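Local coordinates for dihydropyrimidinase (Dictyostelium discoideum, PDB 2FTW), which catalyses the reversible hydrolytic ring opening of 5,6-dihydrouracil and 5,6-dihydrothymine at a two-zinc centre, the second step of reductive pyrimidine degradation, at residues N386-R390 / K391-D395; E352-M355 / S356-E360. All blocks are in the same frame, centred on the assembly; numbering follows the deposited sequence. Where two conformers were deposited one is given.

Contact 1 (N386-R390 / K391-D395)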
# COMPACT_ATOMS: atom_id res chain seq x y z
N ASN A 386 2.82 -19.56 -25.19
CA ASN A 386 1.98 -19.92 -26.35
C ASN A 386 2.14 -21.36 -26.84
O ASN A 386 2.35 -21.60 -28.01
CB ASN A 386 2.17 -18.95 -27.51
CG ASN A 386 0.96 -18.92 -28.44
OD1 ASN A 386 -0.12 -19.39 -28.06
ND2 ASN A 386 1.13 -18.39 -29.64
N ILE A 387 2.04 -22.29 -25.90
CA ILE A 387 2.10 -23.73 -26.21
C ILE A 387 0.97 -24.46 -25.46
O ILE A 387 1.03 -25.67 -25.26
CB ILE A 387 3.50 -24.30 -25.87
CG1 ILE A 387 3.82 -24.11 -24.37
CG2 ILE A 387 4.55 -23.64 -26.77
CD1 ILE A 387 5.25 -24.28 -23.99
N TYR A 388 -0.05 -23.70 -25.06
CA TYR A 388 -1.29 -24.21 -24.47
C TYR A 388 -2.35 -24.35 -25.57
O TYR A 388 -2.44 -23.51 -26.46
CB TYR A 388 -1.74 -23.22 -23.40
CG TYR A 388 -2.97 -23.59 -22.58
CD1 TYR A 388 -2.86 -24.36 -21.43
CD2 TYR A 388 -4.22 -23.10 -22.93
CE1 TYR A 388 -3.98 -24.68 -20.67
CE2 TYR A 388 -5.35 -23.41 -22.17
CZ TYR A 388 -5.22 -24.19 -21.04
OH TYR A 388 -6.33 -24.48 -20.27
N PRO A 389 -3.16 -25.43 -25.52
CA PRO A 389 -3.21 -26.46 -24.50
C PRO A 389 -2.46 -27.75 -24.90
O PRO A 389 -2.63 -28.78 -24.25
CB PRO A 389 -4.71 -26.73 -24.39
CG PRO A 389 -5.20 -26.54 -25.81
CD PRO A 389 -4.18 -25.70 -26.55
N ARG A 390 -1.65 -27.70 -25.97
CA ARG A 390 -0.76 -28.82 -26.30
C ARG A 390 0.05 -29.25 -25.08
O ARG A 390 0.17 -30.44 -24.81
CB ARG A 390 0.19 -28.44 -27.44
CG ARG A 390 1.32 -29.44 -27.68
CD ARG A 390 2.07 -29.14 -28.97
NE ARG A 390 3.12 -30.13 -29.22
CZ ARG A 390 4.00 -30.09 -30.23
NH1 ARG A 390 3.98 -29.08 -31.11
NH2 ARG A 390 4.89 -31.06 -30.36
N LYS A 391 0.61 -28.27 -24.38
CA LYS A 391 1.27 -28.48 -23.08
C LYS A 391 0.43 -27.85 -21.96
O LYS A 391 -0.41 -26.96 -22.21
CB LYS A 391 2.68 -27.89 -23.09
CG LYS A 391 3.63 -28.47 -24.19
CD LYS A 391 3.85 -29.98 -24.06
CE LYS A 391 4.89 -30.48 -25.09
NZ LYS A 391 4.76 -31.94 -25.40
N GLY A 392 0.62 -28.33 -20.74
CA GLY A 392 -0.08 -27.78 -19.57
C GLY A 392 -1.57 -28.06 -19.44
O GLY A 392 -2.27 -27.35 -18.72
N ARG A 393 -2.07 -29.09 -20.12
CA ARG A 393 -3.47 -29.48 -19.93
C ARG A 393 -3.72 -30.95 -20.26
O ARG A 393 -3.23 -31.47 -21.26
CB ARG A 393 -4.40 -28.60 -20.77
CG ARG A 393 -5.87 -28.85 -20.44
CD ARG A 393 -6.74 -27.69 -20.82
NE ARG A 393 -8.12 -27.85 -20.34
CZ ARG A 393 -8.57 -27.49 -19.14
NH1 ARG A 393 -7.78 -26.95 -18.22
NH2 ARG A 393 -9.85 -27.68 -18.85
N ILE A 394 -4.48 -31.60 -19.39
CA ILE A 394 -5.01 -32.92 -19.65
C ILE A 394 -6.42 -32.77 -20.23
O ILE A 394 -7.41 -32.57 -19.51
CB ILE A 394 -5.02 -33.83 -18.36
CG1 ILE A 394 -3.62 -33.86 -17.72
CG2 ILE A 394 -5.46 -35.26 -18.72
CD1 ILE A 394 -3.49 -34.75 -16.52
N ASP A 395 -6.49 -32.84 -21.56
CA ASP A 395 -7.73 -32.77 -22.32
C ASP A 395 -7.51 -33.62 -23.54
O ASP A 395 -6.36 -33.87 -23.92
CB ASP A 395 -8.03 -31.32 -22.78
CG ASP A 395 -9.14 -30.65 -21.97
OD1 ASP A 395 -9.66 -31.26 -21.01
OD2 ASP A 395 -9.49 -29.50 -22.31
O HOH W 1 -0.89 -30.91 -22.22

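Contact 2 (E352-M355 / S356-E360)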
# COMPACT_ATOMS: atom_id res chain seq x y z
N GLU A 352 15.17 -30.80 -10.96
CA GLU A 352 14.57 -32.01 -10.38
C GLU A 352 13.58 -31.68 -9.26
O GLU A 352 12.49 -32.24 -9.18
CB GLU A 352 15.65 -32.96 -9.84
CG GLU A 352 15.10 -34.35 -9.42
CD GLU A 352 16.17 -35.35 -9.06
OE1 GLU A 352 17.36 -35.16 -9.40
OE2 GLU A 352 15.83 -36.39 -8.46
N ASP A 353 13.96 -30.76 -8.38
CA ASP A 353 13.22 -30.58 -7.14
C ASP A 353 12.17 -29.46 -7.14
O ASP A 353 11.44 -29.31 -6.16
CB ASP A 353 14.23 -30.42 -6.02
CG ASP A 353 15.12 -31.65 -5.88
OD1 ASP A 353 14.57 -32.74 -5.61
OD2 ASP A 353 16.35 -31.56 -6.08
N ARG A 354 12.07 -28.72 -8.24
CA ARG A 354 11.15 -27.57 -8.34
C ARG A 354 9.76 -27.92 -7.85
O ARG A 354 9.24 -27.29 -6.95
CB ARG A 354 11.05 -27.06 -9.78
CG ARG A 354 10.06 -25.90 -9.98
CD ARG A 354 10.02 -25.36 -11.40
NE ARG A 354 9.57 -26.38 -12.33
CZ ARG A 354 8.46 -26.35 -13.06
NH1 ARG A 354 8.18 -27.40 -13.83
NH2 ARG A 354 7.63 -25.31 -13.05
N MET A 355 9.16 -28.95 -8.42
CA MET A 355 7.76 -29.25 -8.13
C MET A 355 7.47 -29.71 -6.71
O MET A 355 6.45 -29.35 -6.14
CB MET A 355 7.23 -30.24 -9.16
CG MET A 355 6.93 -29.50 -10.45
SD MET A 355 6.25 -30.51 -11.72
CE MET A 355 4.65 -30.95 -11.05
N SER A 356 8.37 -30.50 -6.13
CA SER A 356 8.20 -30.97 -4.77
C SER A 356 8.45 -29.82 -3.79
O SER A 356 7.78 -29.72 -2.77
CB SER A 356 9.13 -32.14 -4.47
OG SER A 356 8.63 -33.33 -5.06
N ILE A 357 9.41 -28.95 -4.12
CA ILE A 357 9.64 -27.75 -3.33
C ILE A 357 8.42 -26.81 -3.39
O ILE A 357 8.03 -26.21 -2.37
CB ILE A 357 10.93 -27.01 -3.79
CG1 ILE A 357 12.17 -27.60 -3.11
CG2 ILE A 357 10.89 -25.54 -3.40
CD1 ILE A 357 12.25 -29.08 -3.09
N VAL A 358 7.85 -26.64 -4.58
CA VAL A 358 6.67 -25.79 -4.70
C VAL A 358 5.52 -26.45 -3.93
O VAL A 358 4.78 -25.78 -3.21
CB VAL A 358 6.24 -25.54 -6.17
CG1 VAL A 358 4.95 -24.74 -6.22
CG2 VAL A 358 7.32 -24.79 -6.93
N TRP A 359 5.39 -27.76 -4.09
CA TRP A 359 4.36 -28.51 -3.36
C TRP A 359 4.47 -28.36 -1.83
O TRP A 359 3.48 -28.04 -1.15
CB TRP A 359 4.41 -30.00 -3.75
CG TRP A 359 3.26 -30.73 -3.21
CD1 TRP A 359 3.14 -31.27 -1.97
CD2 TRP A 359 2.03 -31.01 -3.89
NE1 TRP A 359 1.91 -31.85 -1.82
CE2 TRP A 359 1.21 -31.72 -2.99
CE3 TRP A 359 1.54 -30.73 -5.18
CZ2 TRP A 359 -0.06 -32.15 -3.33
CZ3 TRP A 359 0.28 -31.15 -5.51
CH2 TRP A 359 -0.52 -31.85 -4.59
N GLU A 360 5.67 -28.60 -1.31
CA GLU A 360 5.91 -28.55 0.13
C GLU A 360 5.65 -27.15 0.72
O GLU A 360 5.00 -27.00 1.76
CB GLU A 360 7.35 -28.98 0.42
CG GLU A 360 7.77 -28.95 1.89
CD GLU A 360 6.85 -29.77 2.78
OE1 GLU A 360 6.31 -30.80 2.32
OE2 GLU A 360 6.66 -29.38 3.95
O HOH W 2 10.07 -32.43 -7.82

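Contact 1 (N386-R390 / K391-D395)
Lys-391 N donates to Ile-387 O (2.8 Å, N-H...O angle 163°), closing a tight turn through the cis peptide bond before Pro-389. Next, a water sits between Arg-390 O (2.8 Å) and Arg-393 O (2.6 Å), within bonding distance of both, while Gly-392 takes a positive phi (71°), which glycine adopts readily.

Tyr-388 is the hub of the side-chain packing. With CG anti to the backbone N (chi1 -176°), its ring lies over Pro-389 CB, 3.9 Å from the plane. Gly-392 O lies at the ring edge, 3.7 Å from Tyr-388 CE1. The extended Arg-393 chain passes obliquely, CD 3.3 Å from Tyr-388 OH.

Several charged ends have carboxylate partners. Arg-393 NE forms a salt bridge with Asp-395 OD2 (2.9 Å), from above the carboxylate plane. Beyond the loop, Tyr-388 OH bonds Asp-21 of the second subunit and its ring meets Arg-383 (cation-pi); Arg-393 NH1 pairs with Asp-21 of its own chain; Arg-390 and Lys-391 converge on Asp-399, which should offset their like charges.

The turn follows the Schellman motif at Asn-386 that ends helix 370-384; Ile-387 and Lys-391 pack on strand 94-101 and Ile-394 on strand 57-64, parallel strands fitting the family's (beta/alpha)8-barrel.

Contact 2 (E352-M355 / S356-E360)
Ile-357 N donates to Asp-353 O (2.9 Å), the first of three i to i+4 bonds that start helix 354-363; Val-358 N to Arg-354 O (2.8 Å) and Trp-359 N to Met-355 O (2.8 Å) follow. One water donates to Glu-352 O (2.8 Å) and accepts from Ser-356 N (3.1 Å), so this first-turn N-H reaches a carbonyl that precedes the helix.

Apolar groups pack against the carbonyls they pass. Ile-357 CD1 folds back, chi2 46°, to lie 3.2 Å from Asp-353 O and 3.8 Å from Asp-353 CB; the branched Val-358 sets CG2 3.2 Å from Arg-354 O. Met-355 CG lies over one face of the Arg-354 guanidinium, offset toward its rim.

Polar ends bond to other parts of the chain. Arg-354 NH1 donates to Thr-94, Asp-353 OD2 accepts from Asn-425 and, in the conformer given, Ser-356 OG bonds Gly-434 O. The small Ser-356 probably suits the close approach to strand 431-441, whereas Met-355 and flat Trp-359 meet Trp-405 of strand 402-406 and Phe-373 of helix 370-384.

The chemistry implies a buried N-terminal helix turn that is nonetheless polar: backbone, water and neighbouring residues each supply bonds to the groups described, with aliphatic carbon packed alongside.

In the fold
Contact 2 starts helix 354-363 and contact 1 follows the end of helix 370-384; their centres are 21 Å apart and they do not touch. Every touching residue of 352-360 is buried within one chain, whereas 386-395 is partly buried and reaches a second subunit of the tetramer. Contact 2 combines regular helical bonds and packed rings with side-chain hydrogen bonds inside the chain; contact 1 is an irregular turn with clustered salt bridges, consistent with its place near the subunit boundary. Both use helix 370-384 and strand 94-101 as neighbours. Contact 2 also lies nearer the metals, Arg-354 about 8 Å from the zinc ligand His-66 between side chains.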